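Local coordinates for uncharacterized protein (Bacteroides ovatus, PDB 4DQA), which is of unknown function but, with its concanavalin A-like lectin/glucanase domain, probably binds carbohydrate, at residues A[138-150]-A[270-284]. Sequence-based numbering, arbitrary orientation.
Sequences KITKAGNFSNHYI and YGFKWGERPFHGKMS
Gly143 and Met283, a selenomethionine here, exchange two backbone hydrogen bonds, Gly143 N to Met283 O (2.9 Å) and Met283 N to Gly143 O (3.0 Å). Phe145 and Gly281 repeat the antiparallel exchange, and Phe145 N reaches Gly281 O at 2.8 Å, almost in line with the carbonyl. Between these pairs Asn144 faces Lys282 as a non-hydrogen-bonded pair. One water joins their side chains, donating to Asn144 OD1 and accepting from Lys282 NZ, whose chain bends at its last torsion (chi4 71°). Farther along, in the one conformer of Asn147 described, another water donates to both Asn147 OD1 and Glu276 OE1, and Glu276 also makes a salt bridge with Arg268.

On the other face of the sheet, the extended Met283 side chain crosses that of Phe145 at about a right angle, CG touching CE1, and sets CE almost exactly over the ring centre, 4.1 Å from the centroid, a CH-pi contact. Met283 SE, oblique at 4.6 Å from the Phe145 centroid, makes the Met-aromatic contact. The same methyl also lies over one face of Phe279, toward the rim; the edge of that ring meets Phe145 CB through CD2 (3.9 Å). Ile266 of strand 264-266 adjoins both Phe145 and Met283, extending this apolar cluster. Beyond the strands, Tyr149 and Tyr270 form an offset stack, planes 12° apart and centroids 4.3 Å apart. Strand 141-146 lies between strands 282-289 and 345-347 in an antiparallel sheet of the concanavalin A-like beta-sandwich.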
loop_
_atom_site.group_PDB
_atom_site.type_symbol
_atom_site.label_atom_id
_atom_site.label_comp_id
_atom_site.label_asym_id
_atom_site.label_seq_id
_atom_site.Cartn_x
_atom_site.Cartn_y
_atom_site.Cartn_z
ATOM N N LYS A 138 -7.981 -2.314 -1.141
ATOM C CA LYS A 138 -8.121 -3.272 -2.227
ATOM C C LYS A 138 -7.860 -2.561 -3.531
ATOM O O LYS A 138 -8.074 -1.365 -3.641
ATOM C CB LYS A 138 -9.544 -3.829 -2.276
ATOM C CG LYS A 138 -9.989 -4.554 -1.019
ATOM C CD LYS A 138 -11.450 -4.996 -1.104
ATOM N N ILE A 139 -7.384 -3.302 -4.516
ATOM C CA ILE A 139 -7.257 -2.771 -5.855
ATOM C C ILE A 139 -8.243 -3.553 -6.736
ATOM O O ILE A 139 -8.166 -4.774 -6.819
ATOM C CB ILE A 139 -5.835 -2.913 -6.416
ATOM C CG1 ILE A 139 -4.856 -2.101 -5.586
ATOM C CG2 ILE A 139 -5.801 -2.456 -7.889
ATOM C CD1 ILE A 139 -3.405 -2.294 -5.964
ATOM N N THR A 140 -9.170 -2.831 -7.365
ATOM C CA THR A 140 -10.232 -3.449 -8.150
ATOM C C THR A 140 -10.238 -3.038 -9.619
ATOM O O THR A 140 -11.106 -3.515 -10.357
ATOM C CB THR A 140 -11.595 -3.103 -7.577
ATOM O OG1 THR A 140 -11.747 -1.704 -7.576
ATOM C CG2 THR A 140 -11.708 -3.644 -6.151
ATOM N N LYS A 141 -9.273 -2.228 -10.036
ATOM C CA LYS A 141 -9.133 -1.763 -11.412
ATOM C C LYS A 141 -7.667 -1.785 -11.777
ATOM O O LYS A 141 -6.813 -1.582 -10.905
ATOM C CB LYS A 141 -9.693 -0.354 -11.545
ATOM C CG LYS A 141 -11.178 -0.234 -11.315
ATOM C CD LYS A 141 -11.644 1.209 -11.544
ATOM C CE LYS A 141 -13.163 1.318 -11.486
ATOM N NZ LYS A 141 -13.617 2.700 -11.842
ATOM N N ALA A 142 -7.375 -2.010 -13.059
ATOM C CA ALA A 142 -6.008 -2.012 -13.539
ATOM C C ALA A 142 -5.926 -1.603 -14.989
ATOM O O ALA A 142 -6.943 -1.557 -15.673
ATOM C CB ALA A 142 -5.360 -3.389 -13.317
ATOM N N GLY A 143 -4.725 -1.278 -15.469
ATOM C CA GLY A 143 -4.574 -0.797 -16.826
ATOM C C GLY A 143 -4.302 -1.896 -17.819
ATOM O O GLY A 143 -3.489 -2.792 -17.550
ATOM N N ASN A 144 -4.999 -1.846 -18.955
ATOM C CA ASN A 144 -4.854 -2.845 -20.000
ATOM C C ASN A 144 -3.740 -2.548 -20.970
ATOM O O ASN A 144 -3.597 -1.419 -21.435
ATOM C CB ASN A 144 -6.148 -3.007 -20.789
ATOM C CG ASN A 144 -6.172 -4.298 -21.577
ATOM O OD1 ASN A 144 -6.041 -5.369 -21.003
ATOM N ND2 ASN A 144 -6.332 -4.192 -22.858
ATOM N N PHE A 145 -2.976 -3.582 -21.320
ATOM C CA PHE A 145 -1.934 -3.486 -22.334
ATOM C C PHE A 145 -2.179 -4.588 -23.344
ATOM O O PHE A 145 -2.268 -5.769 -22.999
ATOM C CB PHE A 145 -0.560 -3.640 -21.699
ATOM C CG PHE A 145 -0.164 -2.466 -20.860
ATOM C CD1 PHE A 145 -0.623 -2.349 -19.558
ATOM C CD2 PHE A 145 0.631 -1.449 -21.388
ATOM C CE1 PHE A 145 -0.301 -1.273 -18.806
ATOM C CE2 PHE A 145 0.979 -0.357 -20.616
ATOM C CZ PHE A 145 0.499 -0.270 -19.320
ATOM N N SER A 146 -2.419 -4.156 -24.565
ATOM C CA SER A 146 -2.558 -5.005 -25.715
ATOM C C SER A 146 -2.043 -4.200 -26.898
ATOM O O SER A 146 -2.819 -3.749 -27.751
ATOM C CB SER A 146 -4.020 -5.366 -25.894
ATOM O OG SER A 146 -4.200 -6.199 -27.029
ATOM N N ASN A 147 -0.721 -4.028 -26.935
ATOM C CA ASN A 147 -0.047 -3.136 -27.883
ATOM C C ASN A 147 -0.239 -1.657 -27.511
ATOM O O ASN A 147 -0.638 -0.825 -28.324
ATOM C CB ASN A 147 -0.477 -3.398 -29.324
ATOM C CG ASN A 147 0.547 -2.904 -30.327
ATOM O OD1 ASN A 147 1.750 -2.917 -30.061
ATOM N ND2 ASN A 147 0.078 -2.466 -31.483
ATOM N N HIS A 148 0.042 -1.369 -26.243
ATOM C CA HIS A 148 -0.007 -0.041 -25.646
ATOM C C HIS A 148 1.299 0.314 -24.998
ATOM O O HIS A 148 1.993 -0.523 -24.412
ATOM C CB HIS A 148 -1.155 0.018 -24.627
ATOM C CG HIS A 148 -2.478 -0.175 -25.265
ATOM N ND1 HIS A 148 -3.027 -1.414 -25.464
ATOM C CD2 HIS A 148 -3.289 0.701 -25.894
ATOM C CE1 HIS A 148 -4.167 -1.293 -26.131
ATOM N NE2 HIS A 148 -4.341 -0.019 -26.399
ATOM N N TYR A 149 1.644 1.593 -25.095
ATOM C CA TYR A 149 2.878 2.115 -24.556
ATOM C C TYR A 149 2.602 3.344 -23.704
ATOM O O TYR A 149 1.601 4.063 -23.908
ATOM C CB TYR A 149 3.843 2.532 -25.678
ATOM C CG TYR A 149 3.364 3.707 -26.493
ATOM C CD1 TYR A 149 3.659 5.006 -26.099
ATOM C CD2 TYR A 149 2.625 3.528 -27.651
ATOM C CE1 TYR A 149 3.203 6.093 -26.836
ATOM C CE2 TYR A 149 2.174 4.646 -28.387
ATOM C CZ TYR A 149 2.471 5.897 -27.956
ATOM O OH TYR A 149 2.018 7.009 -28.672
ATOM N N ILE A 150 3.505 3.590 -22.752
ATOM C CA ILE A 150 3.685 4.901 -22.160
ATOM C C ILE A 150 5.132 5.290 -22.343
ATOM O O ILE A 150 6.028 4.564 -21.892
ATOM C CB ILE A 150 3.334 4.928 -20.677
ATOM C CG1 ILE A 150 1.953 4.346 -20.414
ATOM C CG2 ILE A 150 3.406 6.353 -20.164
ATOM C CD1 ILE A 150 1.626 4.210 -18.948
ATOM N N TYR A 270 7.814 1.582 -28.300
ATOM C CA TYR A 270 7.185 2.081 -29.529
ATOM C C TYR A 270 8.233 2.555 -30.548
ATOM O O TYR A 270 9.115 3.339 -30.214
ATOM C CB TYR A 270 6.257 3.236 -29.134
ATOM C CG TYR A 270 5.381 3.843 -30.228
ATOM C CD1 TYR A 270 4.826 3.089 -31.231
ATOM C CD2 TYR A 270 5.082 5.204 -30.185
ATOM C CE1 TYR A 270 4.012 3.683 -32.225
ATOM C CE2 TYR A 270 4.274 5.776 -31.148
ATOM C CZ TYR A 270 3.735 5.005 -32.130
ATOM O OH TYR A 270 2.937 5.570 -33.114
ATOM N N GLY A 271 8.118 2.063 -31.774
ATOM C CA GLY A 271 9.016 2.498 -32.842
ATOM C C GLY A 271 10.372 1.805 -32.877
ATOM O O GLY A 271 11.223 2.159 -33.699
ATOM N N PHE A 272 10.600 0.819 -32.015
ATOM C CA PHE A 272 11.908 0.149 -32.019
ATOM C C PHE A 272 11.994 -0.793 -33.209
ATOM O O PHE A 272 11.176 -1.715 -33.362
ATOM C CB PHE A 272 12.097 -0.660 -30.732
ATOM C CG PHE A 272 13.504 -1.154 -30.534
ATOM C CD1 PHE A 272 14.588 -0.331 -30.761
ATOM C CD2 PHE A 272 13.732 -2.440 -30.080
ATOM C CE1 PHE A 272 15.882 -0.793 -30.555
ATOM C CE2 PHE A 272 15.027 -2.889 -29.875
ATOM C CZ PHE A 272 16.089 -2.069 -30.122
ATOM N N LYS A 273 13.031 -0.622 -34.021
ATOM C CA LYS A 273 13.137 -1.359 -35.275
ATOM C C LYS A 273 13.389 -2.853 -35.102
ATOM O O LYS A 273 13.107 -3.636 -36.005
ATOM C CB LYS A 273 14.243 -0.773 -36.164
ATOM C CG LYS A 273 15.650 -1.072 -35.695
ATOM C CD LYS A 273 16.682 -0.630 -36.742
ATOM C CE LYS A 273 16.646 0.876 -36.945
ATOM N N TRP A 274 13.929 -3.248 -33.958
ATOM C CA TRP A 274 14.216 -4.655 -33.735
ATOM C C TRP A 274 13.128 -5.354 -32.941
ATOM O O TRP A 274 13.332 -6.463 -32.478
ATOM C CB TRP A 274 15.551 -4.806 -33.015
ATOM C CG TRP A 274 16.684 -4.221 -33.777
ATOM C CD1 TRP A 274 17.417 -3.110 -33.444
ATOM C CD2 TRP A 274 17.225 -4.702 -35.010
ATOM N NE1 TRP A 274 18.381 -2.883 -34.392
ATOM C CE2 TRP A 274 18.281 -3.841 -35.364
ATOM C CE3 TRP A 274 16.918 -5.778 -35.844
ATOM C CZ2 TRP A 274 19.037 -4.026 -36.519
ATOM C CZ3 TRP A 274 17.669 -5.962 -36.994
ATOM C CH2 TRP A 274 18.715 -5.087 -37.319
ATOM N N GLY A 275 11.973 -4.708 -32.801
ATOM C CA GLY A 275 10.818 -5.357 -32.209
ATOM C C GLY A 275 10.270 -4.530 -31.068
ATOM O O GLY A 275 10.997 -4.179 -30.124
ATOM N N GLU A 276 8.984 -4.204 -31.136
ATOM C CA GLU A 276 8.396 -3.363 -30.096
ATOM C C GLU A 276 8.081 -4.137 -28.811
ATOM O O GLU A 276 7.874 -3.542 -27.744
ATOM C CB GLU A 276 7.141 -2.657 -30.601
ATOM C CG GLU A 276 7.416 -1.732 -31.766
ATOM C CD GLU A 276 6.235 -0.865 -32.181
ATOM O OE1 GLU A 276 5.087 -1.275 -31.991
ATOM O OE2 GLU A 276 6.479 0.183 -32.808
ATOM N N ARG A 277 8.021 -5.458 -28.921
ATOM C CA ARG A 277 7.959 -6.314 -27.745
ATOM C C ARG A 277 6.839 -5.928 -26.760
ATOM O O ARG A 277 7.044 -5.794 -25.548
ATOM C CB ARG A 277 9.332 -6.369 -27.074
ATOM C CG ARG A 277 10.386 -6.948 -27.991
ATOM C CD ARG A 277 11.794 -6.538 -27.610
ATOM N NE ARG A 277 12.706 -6.835 -28.699
ATOM C CZ ARG A 277 13.990 -6.508 -28.707
ATOM N NH1 ARG A 277 14.547 -5.967 -27.638
ATOM N NH2 ARG A 277 14.711 -6.758 -29.787
ATOM N N PRO A 278 5.610 -5.812 -27.275
ATOM C CA PRO A 278 4.520 -5.405 -26.384
ATOM C C PRO A 278 4.171 -6.421 -25.303
ATOM O O PRO A 278 4.174 -7.639 -25.541
ATOM C CB PRO A 278 3.328 -5.249 -27.324
ATOM C CG PRO A 278 3.656 -6.123 -28.515
ATOM C CD PRO A 278 5.151 -6.058 -28.651
ATOM N N PHE A 279 3.811 -5.892 -24.139
ATOM C CA PHE A 279 3.218 -6.663 -23.081
ATOM C C PHE A 279 1.761 -6.892 -23.374
ATOM O O PHE A 279 1.066 -5.989 -23.842
ATOM C CB PHE A 279 3.346 -5.841 -21.809
ATOM C CG PHE A 279 2.943 -6.553 -20.545
ATOM C CD1 PHE A 279 3.834 -7.382 -19.912
ATOM C CD2 PHE A 279 1.742 -6.289 -19.925
ATOM C CE1 PHE A 279 3.480 -8.029 -18.729
ATOM C CE2 PHE A 279 1.393 -6.920 -18.730
ATOM C CZ PHE A 279 2.263 -7.778 -18.140
ATOM N N HIS A 280 1.273 -8.107 -23.082
ATOM C CA HIS A 280 -0.145 -8.402 -23.183
ATOM C C HIS A 280 -0.659 -8.824 -21.834
ATOM O O HIS A 280 -0.374 -9.935 -21.364
ATOM C CB HIS A 280 -0.383 -9.509 -24.196
ATOM C CG HIS A 280 -0.069 -9.082 -25.590
ATOM N ND1 HIS A 280 1.178 -9.213 -26.148
ATOM C CD2 HIS A 280 -0.836 -8.453 -26.510
ATOM C CE1 HIS A 280 1.156 -8.724 -27.379
ATOM N NE2 HIS A 280 -0.043 -8.237 -27.613
ATOM N N GLY A 281 -1.396 -7.927 -21.175
ATOM C CA GLY A 281 -1.870 -8.172 -19.816
ATOM C C GLY A 281 -2.255 -6.883 -19.148
ATOM O O GLY A 281 -2.546 -5.897 -19.819
ATOM N N LYS A 282 -2.295 -6.908 -17.831
ATOM C CA LYS A 282 -2.642 -5.743 -17.043
ATOM C C LYS A 282 -1.507 -5.355 -16.117
ATOM O O LYS A 282 -0.724 -6.211 -15.677
ATOM C CB LYS A 282 -3.895 -6.005 -16.221
ATOM C CG LYS A 282 -5.135 -6.289 -17.043
ATOM C CD LYS A 282 -6.295 -6.616 -16.104
ATOM C CE LYS A 282 -7.568 -6.975 -16.806
ATOM N NZ LYS A 282 -7.431 -8.314 -17.458
HETATM N N MSE A 283 -1.429 -4.069 -15.791
HETATM C CA MSE A 283 -0.486 -3.580 -14.807
HETATM C C MSE A 283 -1.207 -2.677 -13.825
HETATM O O MSE A 283 -2.213 -2.052 -14.142
HETATM C CB MSE A 283 0.668 -2.779 -15.415
HETATM C CG MSE A 283 1.435 -3.555 -16.468
HETATM SE SE MSE A 283 3.138 -2.666 -16.801
HETATM C CE MSE A 283 3.473 -3.322 -18.594
ATOM N N SER A 284 -0.622 -2.590 -12.651
ATOM C CA SER A 284 -1.118 -1.739 -11.574
ATOM C C SER A 284 0.064 -1.308 -10.740
ATOM O O SER A 284 1.054 -2.024 -10.614
ATOM C CB SER A 284 -2.111 -2.533 -10.748
ATOM O OG SER A 284 -2.505 -1.868 -9.547
HETATM O O HOH W 1 -4.526 -0.319 -10.252
HETATM O O HOH W 2 -6.080 -7.895 -20.004
HETATM O O HOH W 3 3.875 -3.657 -31.451
HETATM O O HOH W 4 1.397 -3.526 -24.853
HETATM O O HOH W 5 0.725 6.873 -31.047
#